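Local coordinates for transposon Tn7 transposition protein tnsA (Escherichia coli, PDB 1T0F) that cuts the 5' DNA strands at the ends of the transposon Tn7, acting as a metal-dependent endonuclease that forms the transposase together with TnsB, at residues 52-57 against 77-82; 81-86 against 117-122; 127-132 against 159-164. One frame throughout, in Å; residues are numbered along the deposited sequence.

Contact 1 of 3, residues 52-57 against 77-82; sequences SHKTGR and SSVLDI
Lys54 reaches from the turn 52-57 to the start of the strand at 79-82 and hands its ammonium to a backbone carbonyl. NZ donates to Val79 O at 2.9 Å, meeting a lone pair in the carbonyl plane. A lysine suits this place because its long aliphatic arm also packs: CD and CE cross Val79 at about a right angle, with CD 3.8 Å from Val79 CG1. The chain runs extended and bends only at its last torsion (chi4 -65°), which turns the amine onto the oxygen. Beside it, water 1 donates to both Lys54 O and Leu80 O, joining two carbonyls that cannot bond each other.

The methyl CG2 of Thr55 lies 3.4 Å from Asp81 OD1, while its hydroxyl OG1 serves the turn and His59. Water 2 accepts from Arg57 NE and can donate to Asp81 OD1 (2.7 Å), though other acceptors compete for its protons. The guanidinium of Arg57 presents its edge to Ile82 O, with NH2 3.0 Å away, and its main charge partner is Glu84.

Behind this first shell the turn holds its own shape. Ser52 OG accepts from Thr55 N at 3.0 Å, an ST motif, and Thr55 OG1 accepts from Arg57 N, an ST turn; Gly56 fits the positive phi between them. Glu74, at the end of helix 64-75, binds Ser52 OG and Lys54 N. The turn that links strands 48-51 and 58-61 thus packs against the outer strand 79-87, whose Ile82 rests on Leu73 of that helix and whose Leu80 and Asp81 form a classic beta bulge opposite Asp121.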
loop_
_atom_site.group_PDB
_atom_site.type_symbol
_atom_site.label_atom_id
_atom_site.label_comp_id
_atom_site.label_asym_id
_atom_site.label_seq_id
_atom_site.Cartn_x
_atom_site.Cartn_y
_atom_site.Cartn_z
ATOM N N SER A 52 -7.489 -8.187 4.434
ATOM C CA SER A 52 -6.551 -8.943 3.601
ATOM C C SER A 52 -6.725 -10.439 3.822
ATOM O O SER A 52 -6.770 -10.886 4.965
ATOM C CB SER A 52 -5.110 -8.578 3.953
ATOM O OG SER A 52 -4.211 -9.614 3.566
ATOM N N HIS A 53 -6.817 -11.207 2.735
ATOM C CA HIS A 53 -6.950 -12.658 2.868
ATOM C C HIS A 53 -5.598 -13.242 3.263
ATOM O O HIS A 53 -5.529 -14.261 3.953
ATOM C CB HIS A 53 -7.401 -13.305 1.554
ATOM C CG HIS A 53 -8.763 -12.886 1.103
ATOM N ND1 HIS A 53 -9.511 -13.633 0.218
ATOM C CD2 HIS A 53 -9.494 -11.778 1.372
ATOM C CE1 HIS A 53 -10.643 -13.003 -0.040
ATOM N NE2 HIS A 53 -10.656 -11.874 0.647
ATOM N N LYS A 54 -4.520 -12.592 2.832
ATOM C CA LYS A 54 -3.177 -13.070 3.142
ATOM C C LYS A 54 -2.763 -12.942 4.601
ATOM O O LYS A 54 -2.127 -13.841 5.144
ATOM C CB LYS A 54 -2.146 -12.363 2.261
ATOM C CG LYS A 54 -2.252 -12.759 0.790
ATOM C CD LYS A 54 -1.226 -12.051 -0.061
ATOM C CE LYS A 54 -1.276 -12.552 -1.498
ATOM N NZ LYS A 54 -0.892 -13.993 -1.608
ATOM N N THR A 55 -3.135 -11.839 5.244
ATOM C CA THR A 55 -2.742 -11.628 6.633
ATOM C C THR A 55 -3.874 -11.858 7.623
ATOM O O THR A 55 -3.625 -12.083 8.805
ATOM C CB THR A 55 -2.232 -10.192 6.853
ATOM O OG1 THR A 55 -3.325 -9.279 6.697
ATOM C CG2 THR A 55 -1.138 -9.846 5.841
ATOM N N GLY A 56 -5.109 -11.790 7.144
ATOM C CA GLY A 56 -6.251 -11.955 8.026
ATOM C C GLY A 56 -6.528 -10.680 8.813
ATOM O O GLY A 56 -7.421 -10.656 9.661
ATOM N N ARG A 57 -5.765 -9.621 8.528
ATOM C CA ARG A 57 -5.909 -8.328 9.209
ATOM C C ARG A 57 -6.640 -7.288 8.381
ATOM O O ARG A 57 -6.794 -7.430 7.163
ATOM C CB ARG A 57 -4.541 -7.699 9.518
ATOM C CG ARG A 57 -3.638 -8.422 10.491
ATOM C CD ARG A 57 -2.476 -7.506 10.942
ATOM N NE ARG A 57 -1.513 -7.195 9.880
ATOM C CZ ARG A 57 -1.437 -6.034 9.229
ATOM N NH1 ARG A 57 -2.270 -5.040 9.514
ATOM N NH2 ARG A 57 -0.518 -5.866 8.285
ATOM N N SER A 77 0.142 -14.151 -5.940
ATOM C CA SER A 77 0.080 -15.415 -5.208
ATOM C C SER A 77 1.256 -15.673 -4.262
ATOM O O SER A 77 1.076 -16.270 -3.206
ATOM C CB SER A 77 -0.052 -16.593 -6.184
ATOM O OG SER A 77 1.128 -16.770 -6.944
ATOM N N SER A 78 2.446 -15.207 -4.624
ATOM C CA SER A 78 3.640 -15.434 -3.808
ATOM C C SER A 78 3.775 -14.594 -2.533
ATOM O O SER A 78 4.564 -14.932 -1.653
ATOM C CB SER A 78 4.893 -15.230 -4.656
ATOM O OG SER A 78 5.006 -13.873 -5.050
ATOM N N VAL A 79 3.028 -13.501 -2.432
ATOM C CA VAL A 79 3.118 -12.666 -1.235
ATOM C C VAL A 79 2.612 -13.421 -0.015
ATOM O O VAL A 79 1.503 -13.973 -0.013
ATOM C CB VAL A 79 2.329 -11.347 -1.412
ATOM C CG1 VAL A 79 2.233 -10.593 -0.089
ATOM C CG2 VAL A 79 3.032 -10.480 -2.447
ATOM N N LEU A 80 3.442 -13.454 1.023
ATOM C CA LEU A 80 3.108 -14.147 2.263
ATOM C C LEU A 80 2.620 -13.181 3.341
ATOM O O LEU A 80 1.657 -13.468 4.059
ATOM C CB LEU A 80 4.333 -14.900 2.779
ATOM C CG LEU A 80 4.164 -15.732 4.049
ATOM C CD1 LEU A 80 3.156 -16.856 3.816
ATOM C CD2 LEU A 80 5.517 -16.309 4.441
ATOM N N ASP A 81 3.295 -12.043 3.463
ATOM C CA ASP A 81 2.914 -11.052 4.465
ATOM C C ASP A 81 3.079 -9.646 3.901
ATOM O O ASP A 81 3.917 -9.405 3.031
ATOM C CB ASP A 81 3.775 -11.211 5.726
ATOM C CG ASP A 81 3.204 -10.461 6.933
ATOM O OD1 ASP A 81 2.066 -9.943 6.846
ATOM O OD2 ASP A 81 3.890 -10.403 7.981
ATOM N N ILE A 82 2.246 -8.736 4.387
ATOM C CA ILE A 82 2.287 -7.337 3.979
ATOM C C ILE A 82 2.233 -6.546 5.278
ATOM O O ILE A 82 1.231 -6.594 5.992
ATOM C CB ILE A 82 1.067 -6.952 3.116
ATOM C CG1 ILE A 82 1.117 -7.692 1.772
ATOM C CG2 ILE A 82 1.050 -5.432 2.880
ATOM C CD1 ILE A 82 -0.164 -7.551 0.949
HETATM O O HOH W 1 -0.233 -15.422 4.104
HETATM O O HOH W 2 0.935 -8.452 8.742
#

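Contact 2 of 3, residues 81-86 against 117-122; sequences DIREQF and DFLVDC. With MG (magnesium ion), chain E.
The pairing of 81-86 with 117-122 is an antiparallel strand contact (167°) in the central sheet of this restriction-enzyme-like nuclease, running from a salt-bridge network at one end to the metal site at the other. Arg83 and Leu119 form a hydrogen-bonded pair, with Arg83 N donating to Leu119 O at 2.9 Å and Leu119 N to Arg83 O; Asp81 and Asp121 pair likewise.

On the face bearing Arg83, Leu119 and Asp121, NH2 of Arg83 makes a salt bridge to the syn lone pair of Asp121 OD2 at 2.9 Å, the oxygen tilted out of the guanidinium plane. Water 4 accepts from Arg83 NE and donates to Asp121 OD2 and Leu119 O. Water 3 donates to Asp81 OD2 and Asp121 OD2, which stand 4.3 Å apart; the arginine and this water would probably ease their repulsion. Gly29 N also donates to Asp81 OD2.

Leu119 CD2 lies 3.7 Å from the centroid of the Phe86 ring, nearly on the normal, a CH-pi contact, and meets one face of the Arg83 guanidinium. With CG anti to the backbone N (chi1 173°), the branch is carried out toward both partners.

At the corner, Gln85 N donates to Asp117 O, and water 5 joins Gln85 OE1 to Asp117 OD1. The other oxygen of this catalytic aspartate, Asp117 OD2, binds magnesium at 2.4 Å, a site completed by Gln133, Val134 and two waters. Gln85 NE2 reaches active-site Glu66 on helix 64-75. That helix also packs against Ile82, Phe118 and Val120 on the sheet's other face, while strand 129-134 continues the sheet beyond 115-122.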
loop_
_atom_site.group_PDB
_atom_site.type_symbol
_atom_site.label_atom_id
_atom_site.label_comp_id
_atom_site.label_asym_id
_atom_site.label_seq_id
_atom_site.Cartn_x
_atom_site.Cartn_y
_atom_site.Cartn_z
ATOM N N ASP A 81 3.295 -12.043 3.463
ATOM C CA ASP A 81 2.914 -11.052 4.465
ATOM C C ASP A 81 3.079 -9.646 3.901
ATOM O O ASP A 81 3.917 -9.405 3.031
ATOM C CB ASP A 81 3.775 -11.211 5.726
ATOM C CG ASP A 81 3.204 -10.461 6.933
ATOM O OD1 ASP A 81 2.066 -9.943 6.846
ATOM O OD2 ASP A 81 3.890 -10.403 7.981
ATOM N N ILE A 82 2.246 -8.736 4.387
ATOM C CA ILE A 82 2.287 -7.337 3.979
ATOM C C ILE A 82 2.233 -6.546 5.278
ATOM O O ILE A 82 1.231 -6.594 5.992
ATOM C CB ILE A 82 1.067 -6.952 3.116
ATOM C CG1 ILE A 82 1.117 -7.692 1.772
ATOM C CG2 ILE A 82 1.050 -5.432 2.880
ATOM C CD1 ILE A 82 -0.164 -7.551 0.949
ATOM N N ARG A 83 3.321 -5.852 5.592
ATOM C CA ARG A 83 3.388 -5.047 6.804
ATOM C C ARG A 83 3.458 -3.567 6.427
ATOM O O ARG A 83 4.516 -3.055 6.081
ATOM C CB ARG A 83 4.603 -5.471 7.637
ATOM C CG ARG A 83 4.366 -6.786 8.421
ATOM C CD ARG A 83 5.605 -7.264 9.184
ATOM N NE ARG A 83 6.647 -7.805 8.306
ATOM C CZ ARG A 83 7.904 -8.032 8.683
ATOM N NH1 ARG A 83 8.287 -7.760 9.921
ATOM N NH2 ARG A 83 8.778 -8.552 7.833
ATOM N N GLU A 84 2.312 -2.898 6.493
ATOM C CA GLU A 84 2.207 -1.485 6.125
ATOM C C GLU A 84 2.656 -0.548 7.239
ATOM O O GLU A 84 2.619 -0.907 8.419
ATOM C CB GLU A 84 0.765 -1.140 5.723
ATOM C CG GLU A 84 -0.241 -0.989 6.878
ATOM C CD GLU A 84 -0.865 -2.309 7.342
ATOM O OE1 GLU A 84 -0.312 -3.392 7.050
ATOM O OE2 GLU A 84 -1.912 -2.255 8.023
ATOM N N GLN A 85 3.073 0.655 6.846
ATOM C CA GLN A 85 3.527 1.682 7.788
ATOM C C GLN A 85 4.549 1.068 8.748
ATOM O O GLN A 85 4.388 1.117 9.976
ATOM C CB GLN A 85 2.335 2.240 8.582
ATOM C CG GLN A 85 1.003 2.374 7.831
ATOM C CD GLN A 85 1.080 3.200 6.547
ATOM O OE1 GLN A 85 1.950 4.063 6.390
ATOM N NE2 GLN A 85 0.146 2.944 5.627
ATOM N N PHE A 86 5.601 0.486 8.180
ATOM C CA PHE A 86 6.644 -0.166 8.963
ATOM C C PHE A 86 7.660 0.862 9.474
ATOM O O PHE A 86 8.341 1.526 8.690
ATOM C CB PHE A 86 7.347 -1.224 8.109
ATOM C CG PHE A 86 8.284 -2.096 8.887
ATOM C CD1 PHE A 86 7.792 -3.135 9.668
ATOM C CD2 PHE A 86 9.652 -1.865 8.862
ATOM C CE1 PHE A 86 8.655 -3.933 10.417
ATOM C CE2 PHE A 86 10.526 -2.658 9.609
ATOM C CZ PHE A 86 10.021 -3.695 10.389
ATOM N N ASP A 117 6.212 2.626 3.719
ATOM C CA ASP A 117 4.836 2.259 3.465
ATOM C C ASP A 117 4.502 0.778 3.484
ATOM O O ASP A 117 3.456 0.412 4.014
ATOM C CB ASP A 117 4.357 2.920 2.177
ATOM C CG ASP A 117 4.461 4.441 2.252
ATOM O OD1 ASP A 117 4.338 4.984 3.373
ATOM O OD2 ASP A 117 4.669 5.092 1.214
ATOM N N PHE A 118 5.371 -0.062 2.923
ATOM C CA PHE A 118 5.130 -1.511 2.915
ATOM C C PHE A 118 6.411 -2.322 3.015
ATOM O O PHE A 118 7.387 -2.046 2.315
ATOM C CB PHE A 118 4.439 -1.966 1.617
ATOM C CG PHE A 118 3.103 -1.335 1.359
ATOM C CD1 PHE A 118 1.945 -1.847 1.939
ATOM C CD2 PHE A 118 2.996 -0.250 0.489
ATOM C CE1 PHE A 118 0.693 -1.289 1.652
ATOM C CE2 PHE A 118 1.753 0.315 0.193
ATOM C CZ PHE A 118 0.596 -0.204 0.774
ATOM N N LEU A 119 6.410 -3.324 3.887
ATOM C CA LEU A 119 7.541 -4.241 3.999
ATOM C C LEU A 119 6.861 -5.544 3.591
ATOM O O LEU A 119 5.910 -5.984 4.238
ATOM C CB LEU A 119 8.075 -4.338 5.431
ATOM C CG LEU A 119 9.154 -5.418 5.588
ATOM C CD1 LEU A 119 10.339 -5.122 4.682
ATOM C CD2 LEU A 119 9.613 -5.485 7.043
ATOM N N VAL A 120 7.344 -6.153 2.516
ATOM C CA VAL A 120 6.698 -7.344 1.973
ATOM C C VAL A 120 7.551 -8.593 2.055
ATOM O O VAL A 120 8.754 -8.548 1.792
ATOM C CB VAL A 120 6.317 -7.091 0.478
ATOM C CG1 VAL A 120 5.494 -8.264 -0.088
ATOM C CG2 VAL A 120 5.532 -5.781 0.361
ATOM N N ASP A 121 6.911 -9.701 2.433
ATOM C CA ASP A 121 7.568 -11.002 2.519
ATOM C C ASP A 121 6.911 -11.911 1.476
ATOM O O ASP A 121 5.692 -11.955 1.374
ATOM C CB ASP A 121 7.380 -11.614 3.911
ATOM C CG ASP A 121 8.203 -10.911 4.976
ATOM O OD1 ASP A 121 9.445 -10.988 4.911
ATOM O OD2 ASP A 121 7.607 -10.283 5.872
ATOM N N CYS A 122 7.717 -12.631 0.706
ATOM C CA CYS A 122 7.184 -13.531 -0.316
ATOM C C CYS A 122 7.648 -14.963 -0.048
ATOM O O CYS A 122 8.719 -15.179 0.528
ATOM C CB CYS A 122 7.644 -13.087 -1.707
ATOM S SG CYS A 122 7.102 -11.412 -2.172
HETATM MG MG MG E . 4.578 7.490 1.227
HETATM O O HOH W 3 6.311 -11.324 8.055
HETATM O O HOH W 4 5.916 -8.352 5.567
HETATM O O HOH W 5 4.652 4.731 6.238
HETATM O O HOH W 6 2.035 7.654 1.412
HETATM O O HOH W 7 4.503 9.915 1.445
#

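Contact 3 of 3, residues 127-132 against 159-164; sequences FEQFAI and KQIPWF
Phe127, Ala131 and Ile161 to Phe164 meet where a beta-alpha-beta unit closes: strand 129-134, helix 143-159 and strand 163-166, with the two strands side by side and parallel. Two backbone bonds set the register. Ala131 N donates to Pro162 O at 2.8 Å, nearly along the C=O axis, and Phe164 N donates to Ala131 O at 3.0 Å, so Ala131 is gripped on both its N-H and its carbonyl. Pro162, which has no N-H to give, suits a place that needs only its carbonyl. Short CA-H...O contacts supplement them, as from Trp163 CA to the same Ala131 O.

The aromatic contact lies near the start of both strands. Phe164 turns its edge to the face of Phe127, a T-shaped pair with centroids 5.8 Å apart and planes at 72°. The two side chains come from opposite directions, and the ring of Phe127 also meets Pro162, with CD1 3.8 Å from Pro162 CG. An alanine at Phe127 would remove the ring, and the edge of Phe164 and Pro162 CG would probably lose their apolar cover. Residues of another protein chain also pack on Phe127, Phe130 and Phe164, placing these rings at an interface.

Side-chain packing extends to Gln129 and Ile161. Gln129 is extended beyond CG (chi2 171°), which carries its amide to Ile161, where NE2 comes 3.7 Å from Ile161 CD1. Ile161 follows a Schellman motif at Gln160, which ends helix 143-159. On the opposite face from Phe164, Trp163 lies against Trp156 of that helix. A small residue suits the place beside this broad ring: Ala131 CB sits at the edge of the Trp163 indole, in its plane, 3.8 Å from CD1.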
loop_
_atom_site.group_PDB
_atom_site.type_symbol
_atom_site.label_atom_id
_atom_site.label_comp_id
_atom_site.label_asym_id
_atom_site.label_seq_id
_atom_site.Cartn_x
_atom_site.Cartn_y
_atom_site.Cartn_z
ATOM N N PHE A 127 12.135 -11.844 -5.223
ATOM C CA PHE A 127 12.470 -11.195 -3.952
ATOM C C PHE A 127 11.745 -11.825 -2.767
ATOM O O PHE A 127 10.519 -11.804 -2.712
ATOM C CB PHE A 127 12.101 -9.706 -4.014
ATOM C CG PHE A 127 12.830 -8.948 -5.082
ATOM C CD1 PHE A 127 14.143 -8.529 -4.883
ATOM C CD2 PHE A 127 12.219 -8.680 -6.301
ATOM C CE1 PHE A 127 14.836 -7.853 -5.888
ATOM C CE2 PHE A 127 12.901 -8.010 -7.308
ATOM C CZ PHE A 127 14.214 -7.594 -7.102
ATOM N N GLU A 128 12.500 -12.361 -1.812
ATOM C CA GLU A 128 11.901 -12.982 -0.636
ATOM C C GLU A 128 11.397 -11.900 0.323
ATOM O O GLU A 128 10.488 -12.123 1.125
ATOM C CB GLU A 128 12.920 -13.888 0.057
ATOM C CG GLU A 128 14.039 -13.174 0.805
ATOM C CD GLU A 128 15.150 -14.130 1.235
ATOM O OE1 GLU A 128 14.835 -15.295 1.573
ATOM O OE2 GLU A 128 16.333 -13.714 1.246
ATOM N N GLN A 129 11.993 -10.720 0.225
ATOM C CA GLN A 129 11.583 -9.600 1.054
ATOM C C GLN A 129 11.985 -8.309 0.359
ATOM O O GLN A 129 13.076 -8.210 -0.199
ATOM C CB GLN A 129 12.257 -9.676 2.424
ATOM C CG GLN A 129 11.554 -8.879 3.510
ATOM C CD GLN A 129 12.130 -9.148 4.893
ATOM O OE1 GLN A 129 11.428 -9.053 5.901
ATOM N NE2 GLN A 129 13.414 -9.481 4.943
ATOM N N PHE A 130 11.093 -7.331 0.361
ATOM C CA PHE A 130 11.423 -6.048 -0.239
ATOM C C PHE A 130 10.578 -4.980 0.411
ATOM O O PHE A 130 9.534 -5.273 0.986
ATOM C CB PHE A 130 11.235 -6.063 -1.768
ATOM C CG PHE A 130 9.824 -6.303 -2.225
ATOM C CD1 PHE A 130 8.900 -5.259 -2.271
ATOM C CD2 PHE A 130 9.422 -7.572 -2.646
ATOM C CE1 PHE A 130 7.601 -5.465 -2.729
ATOM C CE2 PHE A 130 8.124 -7.792 -3.108
ATOM C CZ PHE A 130 7.210 -6.734 -3.149
ATOM N N ALA A 131 11.058 -3.744 0.351
ATOM C CA ALA A 131 10.336 -2.635 0.952
ATOM C C ALA A 131 9.924 -1.637 -0.116
ATOM O O ALA A 131 10.598 -1.491 -1.136
ATOM C CB ALA A 131 11.221 -1.950 2.014
ATOM N N ILE A 132 8.810 -0.954 0.125
ATOM C CA ILE A 132 8.296 0.030 -0.817
ATOM C C ILE A 132 7.868 1.330 -0.144
ATOM O O ILE A 132 7.208 1.312 0.898
ATOM C CB ILE A 132 7.042 -0.505 -1.573
ATOM C CG1 ILE A 132 7.421 -1.667 -2.494
ATOM C CG2 ILE A 132 6.390 0.626 -2.384
ATOM C CD1 ILE A 132 6.269 -2.151 -3.357
ATOM N N LYS A 159 20.367 -2.695 5.802
ATOM C CA LYS A 159 19.735 -3.968 6.162
ATOM C C LYS A 159 19.837 -5.011 5.042
ATOM O O LYS A 159 19.428 -6.162 5.215
ATOM C CB LYS A 159 18.255 -3.747 6.489
ATOM C CG LYS A 159 17.980 -2.809 7.658
ATOM C CD LYS A 159 18.427 -3.411 8.971
ATOM C CE LYS A 159 18.025 -2.527 10.141
ATOM N NZ LYS A 159 18.619 -1.163 10.046
ATOM N N GLN A 160 20.368 -4.595 3.898
ATOM C CA GLN A 160 20.529 -5.471 2.743
ATOM C C GLN A 160 19.187 -5.989 2.210
ATOM O O GLN A 160 19.081 -7.103 1.685
ATOM C CB GLN A 160 21.469 -6.624 3.100
ATOM C CG GLN A 160 22.843 -6.132 3.547
ATOM C CD GLN A 160 23.837 -7.257 3.751
ATOM O OE1 GLN A 160 24.170 -7.986 2.815
ATOM N NE2 GLN A 160 24.320 -7.405 4.981
ATOM N N ILE A 161 18.164 -5.153 2.343
ATOM C CA ILE A 161 16.829 -5.483 1.866
ATOM C C ILE A 161 16.486 -4.541 0.711
ATOM O O ILE A 161 16.561 -3.322 0.856
ATOM C CB ILE A 161 15.783 -5.318 2.989
ATOM C CG1 ILE A 161 16.025 -6.381 4.073
ATOM C CG2 ILE A 161 14.371 -5.425 2.416
ATOM C CD1 ILE A 161 15.123 -6.244 5.278
ATOM N N PRO A 162 16.107 -5.099 -0.452
ATOM C CA PRO A 162 15.760 -4.273 -1.616
ATOM C C PRO A 162 14.663 -3.269 -1.283
ATOM O O PRO A 162 13.667 -3.607 -0.639
ATOM C CB PRO A 162 15.292 -5.300 -2.652
ATOM C CG PRO A 162 16.055 -6.540 -2.272
ATOM C CD PRO A 162 15.955 -6.532 -0.759
ATOM N N TRP A 163 14.845 -2.035 -1.735
ATOM C CA TRP A 163 13.880 -0.968 -1.478
ATOM C C TRP A 163 13.590 -0.250 -2.784
ATOM O O TRP A 163 14.515 0.028 -3.556
ATOM C CB TRP A 163 14.467 0.024 -0.469
ATOM C CG TRP A 163 13.631 1.239 -0.230
ATOM C CD1 TRP A 163 12.552 1.345 0.596
ATOM C CD2 TRP A 163 13.843 2.541 -0.785
ATOM N NE1 TRP A 163 12.080 2.640 0.596
ATOM C CE2 TRP A 163 12.857 3.393 -0.246
ATOM C CE3 TRP A 163 14.774 3.070 -1.690
ATOM C CZ2 TRP A 163 12.777 4.748 -0.578
ATOM C CZ3 TRP A 163 14.692 4.420 -2.022
ATOM C CH2 TRP A 163 13.702 5.240 -1.467
ATOM N N PHE A 164 12.313 0.052 -3.020
ATOM C CA PHE A 164 11.876 0.728 -4.235
ATOM C C PHE A 164 10.849 1.803 -3.943
ATOM O O PHE A 164 10.168 1.780 -2.913
ATOM C CB PHE A 164 11.210 -0.269 -5.192
ATOM C CG PHE A 164 12.055 -1.452 -5.515
ATOM C CD1 PHE A 164 12.985 -1.395 -6.546
ATOM C CD2 PHE A 164 11.946 -2.620 -4.765
ATOM C CE1 PHE A 164 13.802 -2.486 -6.826
ATOM C CE2 PHE A 164 12.758 -3.720 -5.032
ATOM C CZ PHE A 164 13.687 -3.654 -6.064
#

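The three contacts step across one mixed sheet whose strand order is 79-87, 115-122, 129-134, 163-166. Contact 1 sets the turn 52-57 against the outer strand, contact 2 pairs that strand with the next, and contact 3 joins the last two. Contacts 1 and 2 share Asp81 and Ile82, and their centres are about 10 Å apart, as are those of contacts 2 and 3; contacts 1 and 3 are about 17 Å apart and do not touch. Along the chain they follow in order. Backbone bonds between Val120 and Phe130 and between Phe118 and Ile132 tie contact 2 to contact 3, bringing Asp117 beside Gln133 and Val134 at the magnesium site.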